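Local coordinates for nicotinate-nucleotide--dimethylbenzimidazole phosphoribosyltransferase (Thermus thermophilus HB8, PDB 1WX1), which probably catalyses transfer of the phosphoribosyl group of nicotinate mononucleotide to 5,6-dimethylbenzimidazole, giving alpha-ribazole 5'-phosphate on the route to cobalamin, at residues 72-75 with 76-80; 325-329 with 330-334. All coordinates share one frame; numbering follows the deposited sequence.

Contact 1 (72-75 with 76-80); sequences RQMV and LNFLR
Arg72, Gln73, Met74 and Val75 each give their carbonyl oxygen to the amide four residues on, Leu76, Asn77, Phe78 and Leu79, and these four bonds make residues 72-79 one run of alpha-helix. The shortest joins Phe78 N to Met74 O at 2.8 Å. That same oxygen sits beneath the aromatic ring of Phe78, 3.2 Å from its plane and displaced toward the rim, because chi1 of -66° carries the ring back along the helix over the preceding turn. Met74 bends at both chi2 and chi3, which swings its methyl round to the ring: Met74 CE lies 3.8 Å from Phe78 CE2. An unbranched, flexible thioether suits this place, since it can curl until its methyl meets the ring. Met74 also runs alongside Asn77, with SD 3.8 Å from Asn77 OD1; that amide oxygen has its hydrogen bond with Thr17 OG1 of the second subunit. Arg72 runs extended as far as NE (chi1 176°), where a turn at chi4 (-75°) presents one face of its guanidinium to Leu76, Arg72 NH1 coming 3.7 Å from Leu76 CD1, while NE bonds to the backbone oxygen of Glu106. The branched leucine thus lays a methyl on the flat cation without competing for its N-H groups. Val75 and Leu79, one turn apart, meet loosely, CG1 to CD1 at 4.5 Å, and both rest on Val98 of strand 94-100. Val75 also reaches Ala53, and Phe78 reaches Val51, in strand 47-54. Apolar groups suit such a sheet-facing side. Residues 72-79 belong to helix 70-79, the first of two helices in the beta-alpha-beta connection from strand 47-54 to the parallel strand 94-100, and Met74 and Phe78 touch Glu304, the predicted proton acceptor of the active site.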
loop_
_atom_site.group_PDB
_atom_site.type_symbol
_atom_site.label_atom_id
_atom_site.label_comp_id
_atom_site.label_asym_id
_atom_site.label_seq_id
_atom_site.Cartn_x
_atom_site.Cartn_y
_atom_site.Cartn_z
ATOM N N ARG A 72 -10.798 20.561 18.248
ATOM C CA ARG A 72 -9.728 21.096 19.075
ATOM C C ARG A 72 -9.017 20.001 19.871
ATOM O O ARG A 72 -7.789 20.001 19.988
ATOM C CB ARG A 72 -10.279 22.149 20.039
ATOM C CG ARG A 72 -9.233 22.686 20.996
ATOM C CD ARG A 72 -9.743 23.857 21.823
ATOM N NE ARG A 72 -8.719 24.274 22.773
ATOM C CZ ARG A 72 -8.417 23.611 23.884
ATOM N NH1 ARG A 72 -9.073 22.502 24.201
ATOM N NH2 ARG A 72 -7.435 24.037 24.663
ATOM N N GLN A 73 -9.788 19.074 20.422
ATOM C CA GLN A 73 -9.210 17.987 21.200
ATOM C C GLN A 73 -8.319 17.116 20.319
ATOM O O GLN A 73 -7.269 16.656 20.755
ATOM C CB GLN A 73 -10.319 17.145 21.825
ATOM C CG GLN A 73 -11.261 17.947 22.711
ATOM C CD GLN A 73 -12.431 17.126 23.190
ATOM O OE1 GLN A 73 -12.886 16.215 22.498
ATOM N NE2 GLN A 73 -12.941 17.453 24.374
ATOM N N MET A 74 -8.726 16.902 19.072
ATOM C CA MET A 74 -7.921 16.091 18.170
ATOM C C MET A 74 -6.647 16.822 17.776
ATOM O O MET A 74 -5.612 16.192 17.576
ATOM C CB MET A 74 -8.728 15.687 16.932
ATOM C CG MET A 74 -9.659 14.511 17.192
ATOM S SD MET A 74 -8.755 13.028 17.737
ATOM C CE MET A 74 -7.728 12.709 16.283
ATOM N N VAL A 75 -6.712 18.148 17.665
ATOM C CA VAL A 75 -5.512 18.910 17.341
ATOM C C VAL A 75 -4.507 18.690 18.467
ATOM O O VAL A 75 -3.326 18.458 18.223
ATOM C CB VAL A 75 -5.796 20.421 17.206
ATOM C CG1 VAL A 75 -4.480 21.203 17.229
ATOM C CG2 VAL A 75 -6.519 20.687 15.888
ATOM N N LEU A 76 -4.985 18.757 19.706
ATOM C CA LEU A 76 -4.110 18.536 20.849
ATOM C C LEU A 76 -3.555 17.111 20.778
ATOM O O LEU A 76 -2.394 16.878 21.094
ATOM C CB LEU A 76 -4.881 18.746 22.155
ATOM C CG LEU A 76 -5.270 20.204 22.428
ATOM C CD1 LEU A 76 -6.145 20.275 23.674
ATOM C CD2 LEU A 76 -4.017 21.049 22.606
ATOM N N ASN A 77 -4.392 16.170 20.350
ATOM C CA ASN A 77 -3.982 14.771 20.222
ATOM C C ASN A 77 -2.836 14.703 19.205
ATOM O O ASN A 77 -1.851 13.995 19.425
ATOM C CB ASN A 77 -5.172 13.918 19.749
ATOM C CG ASN A 77 -4.971 12.418 19.986
ATOM O OD1 ASN A 77 -5.723 11.590 19.452
ATOM N ND2 ASN A 77 -3.979 12.066 20.794
ATOM N N PHE A 78 -2.967 15.445 18.100
ATOM C CA PHE A 78 -1.927 15.488 17.062
ATOM C C PHE A 78 -0.615 15.977 17.666
ATOM O O PHE A 78 0.444 15.407 17.415
ATOM C CB PHE A 78 -2.288 16.468 15.930
ATOM C CG PHE A 78 -3.492 16.075 15.113
ATOM C CD1 PHE A 78 -4.242 17.055 14.459
ATOM C CD2 PHE A 78 -3.891 14.746 15.012
ATOM C CE1 PHE A 78 -5.369 16.714 13.710
ATOM C CE2 PHE A 78 -5.015 14.395 14.263
ATOM C CZ PHE A 78 -5.759 15.385 13.620
ATOM N N LEU A 79 -0.690 17.047 18.453
ATOM C CA LEU A 79 0.504 17.622 19.064
ATOM C C LEU A 79 1.124 16.712 20.121
ATOM O O LEU A 79 2.298 16.851 20.455
ATOM C CB LEU A 79 0.178 18.989 19.679
ATOM C CG LEU A 79 -0.387 20.033 18.705
ATOM C CD1 LEU A 79 -0.620 21.348 19.448
ATOM C CD2 LEU A 79 0.578 20.242 17.539
ATOM N N ARG A 80 0.336 15.784 20.644
ATOM C CA ARG A 80 0.845 14.868 21.652
ATOM C C ARG A 80 1.175 13.505 21.054
ATOM O O ARG A 80 1.570 12.586 21.766
ATOM C CB ARG A 80 -0.162 14.760 22.796
ATOM C CG ARG A 80 -0.224 16.062 23.587
ATOM C CD ARG A 80 -1.478 16.207 24.433
ATOM N NE ARG A 80 -1.501 17.522 25.069
ATOM C CZ ARG A 80 -2.513 17.996 25.788
ATOM N NH1 ARG A 80 -3.605 17.265 25.971
ATOM N NH2 ARG A 80 -2.428 19.206 26.330
#

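Contact 2 (325-329 with 330-334); sequences ATFQE and AGVSR
A capping box and a glycine ending enclose the short helix 327-330, bringing Ala325, Thr326 and Phe327 against Ala330, Val332 and Arg334. At the start, Thr326 N donates to Glu329 OE2 (3.1 Å), met from well above the carboxylate plane, and Thr326 OG1 takes the reciprocal bond from Glu329 N, although the modelled place of that hydroxyl is less certain. Threonine and glutamate are apt here, one supplying an acceptor for a helix-start amide and the other reaching back along an extended chain; Glu329 OE1 forms a salt bridge with Arg12. The single turn is closed by Ala330 N to Thr326 O at 2.8 Å, and the methyls of Ala325 and Ala330 touch beside it. Gly331 takes a positive phi (74°), which favours glycine, and with it the chain leaves the helix. Val332 N bonds to Phe327 O at 3.1 Å, the six-to-one link of a Schellman ending, though the inner bond of the full motif is not made and Gly331 N reaches Phe327 O only weakly. The apolar pair that usually accompanies this link is present: Val332 CB lies 3.9 Å from Phe327 CD1, with CG1 at the ring edge, in its plane. Arg334 folds back, bent at chi3, and sets a guanidinium face over Phe327 CB, which stands 3.6 Å from its plane; ring and guanidinium are inclined by 44°. A water accepts from Gln328 N and, weakly, from Arg334 NH2, while Arg334 NH1 bonds to Gln15 OE1. Ser333 O is buried without a partner. The turn lies against residues 15-17, just beyond helix 3-14, with Thr17 beneath Ala330 and Val332, and the Ser333 hydroxyl bonds to Glu69 and its backbone N to Gln73 OE1, both of the second subunit, the latter on helix 70-79.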
loop_
_atom_site.group_PDB
_atom_site.type_symbol
_atom_site.label_atom_id
_atom_site.label_comp_id
_atom_site.label_asym_id
_atom_site.label_seq_id
_atom_site.Cartn_x
_atom_site.Cartn_y
_atom_site.Cartn_z
ATOM N N ALA A 325 18.360 -2.321 -12.904
ATOM C CA ALA A 325 19.271 -2.459 -14.034
ATOM C C ALA A 325 18.447 -2.857 -15.252
ATOM O O ALA A 325 17.391 -3.484 -15.115
ATOM C CB ALA A 325 20.305 -3.532 -13.738
ATOM N N THR A 326 18.911 -2.481 -16.439
ATOM C CA THR A 326 18.216 -2.851 -17.666
ATOM C C THR A 326 18.794 -4.194 -18.107
ATOM O O THR A 326 19.830 -4.619 -17.596
ATOM C CB THR A 326 18.455 -1.826 -18.797
ATOM O OG1 THR A 326 19.855 -1.762 -19.096
ATOM C CG2 THR A 326 17.961 -0.451 -18.386
ATOM N N PHE A 327 18.128 -4.857 -19.047
ATOM C CA PHE A 327 18.598 -6.147 -19.550
ATOM C C PHE A 327 20.055 -6.036 -19.988
ATOM O O PHE A 327 20.895 -6.868 -19.634
ATOM C CB PHE A 327 17.743 -6.591 -20.738
ATOM C CG PHE A 327 16.366 -7.051 -20.353
ATOM C CD1 PHE A 327 16.182 -8.272 -19.713
ATOM C CD2 PHE A 327 15.252 -6.269 -20.636
ATOM C CE1 PHE A 327 14.906 -8.706 -19.348
ATOM C CE2 PHE A 327 13.972 -6.693 -20.275
ATOM C CZ PHE A 327 13.798 -7.916 -19.635
ATOM N N GLN A 328 20.342 -4.984 -20.746
ATOM C CA GLN A 328 21.681 -4.742 -21.260
ATOM C C GLN A 328 22.683 -4.478 -20.147
ATOM O O GLN A 328 23.822 -4.941 -20.206
ATOM C CB GLN A 328 21.643 -3.560 -22.230
ATOM C CG GLN A 328 22.943 -3.299 -22.963
ATOM C CD GLN A 328 22.779 -2.274 -24.071
ATOM O OE1 GLN A 328 22.419 -1.122 -23.821
ATOM N NE2 GLN A 328 23.038 -2.692 -25.306
ATOM N N GLU A 329 22.253 -3.743 -19.127
ATOM C CA GLU A 329 23.114 -3.409 -17.996
ATOM C C GLU A 329 23.429 -4.601 -17.099
ATOM O O GLU A 329 24.542 -4.719 -16.581
ATOM C CB GLU A 329 22.463 -2.308 -17.151
ATOM C CG GLU A 329 22.329 -0.966 -17.863
ATOM C CD GLU A 329 21.514 0.053 -17.071
ATOM O OE1 GLU A 329 21.362 1.195 -17.556
ATOM O OE2 GLU A 329 21.024 -0.283 -15.972
ATOM N N ALA A 330 22.450 -5.483 -16.916
ATOM C CA ALA A 330 22.622 -6.648 -16.053
ATOM C C ALA A 330 23.084 -7.901 -16.784
ATOM O O ALA A 330 23.505 -8.864 -16.151
ATOM C CB ALA A 330 21.319 -6.939 -15.313
ATOM N N GLY A 331 23.003 -7.893 -18.111
ATOM C CA GLY A 331 23.414 -9.062 -18.868
ATOM C C GLY A 331 22.398 -10.182 -18.737
ATOM O O GLY A 331 22.753 -11.349 -18.556
ATOM N N VAL A 332 21.124 -9.816 -18.811
ATOM C CA VAL A 332 20.036 -10.780 -18.716
ATOM C C VAL A 332 19.462 -10.955 -20.118
ATOM O O VAL A 332 19.239 -9.969 -20.821
ATOM C CB VAL A 332 18.918 -10.278 -17.760
ATOM C CG1 VAL A 332 17.765 -11.280 -17.719
ATOM C CG2 VAL A 332 19.483 -10.077 -16.364
ATOM N N SER A 333 19.243 -12.205 -20.524
ATOM C CA SER A 333 18.703 -12.528 -21.850
ATOM C C SER A 333 17.235 -12.111 -21.903
ATOM O O SER A 333 16.575 -12.064 -20.879
ATOM C CB SER A 333 18.812 -14.021 -22.122
ATOM O OG SER A 333 20.147 -14.468 -21.959
ATOM N N ARG A 334 16.693 -11.875 -23.095
ATOM C CA ARG A 334 15.326 -11.380 -23.199
ATOM C C ARG A 334 14.384 -12.405 -23.787
ATOM O O ARG A 334 14.791 -13.526 -24.116
ATOM C CB ARG A 334 15.292 -10.144 -24.043
ATOM C CG ARG A 334 16.660 -9.521 -24.201
ATOM C CD ARG A 334 16.602 -8.392 -25.193
ATOM N NE ARG A 334 17.521 -7.346 -24.794
ATOM C CZ ARG A 334 17.151 -6.104 -24.493
ATOM N NH1 ARG A 334 15.872 -5.739 -24.550
ATOM N NH2 ARG A 334 18.061 -5.214 -24.127
HETATM O O HOH W 1 18.456 -3.097 -22.224
#

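Along the chain the two contacts stand in series, neither nested nor crossing, and each is a local turn that closes no long loop. Contact 1 lies on helix 70-79, between strands 47-54 and 94-100 of the parallel sheet; contact 2 comes at the C-terminal end, after helix 306-321. Within one subunit their nearest atoms are about 39 Å apart. The dimer brings the two regions together across the subunit boundary: Gln73 and Asn77 of contact 1 face Gly331, Ser333 and Ala330 of the second subunit's contact 2. The C-terminal tail of one chain is thereby joined to the sheet-packed helix of its partner.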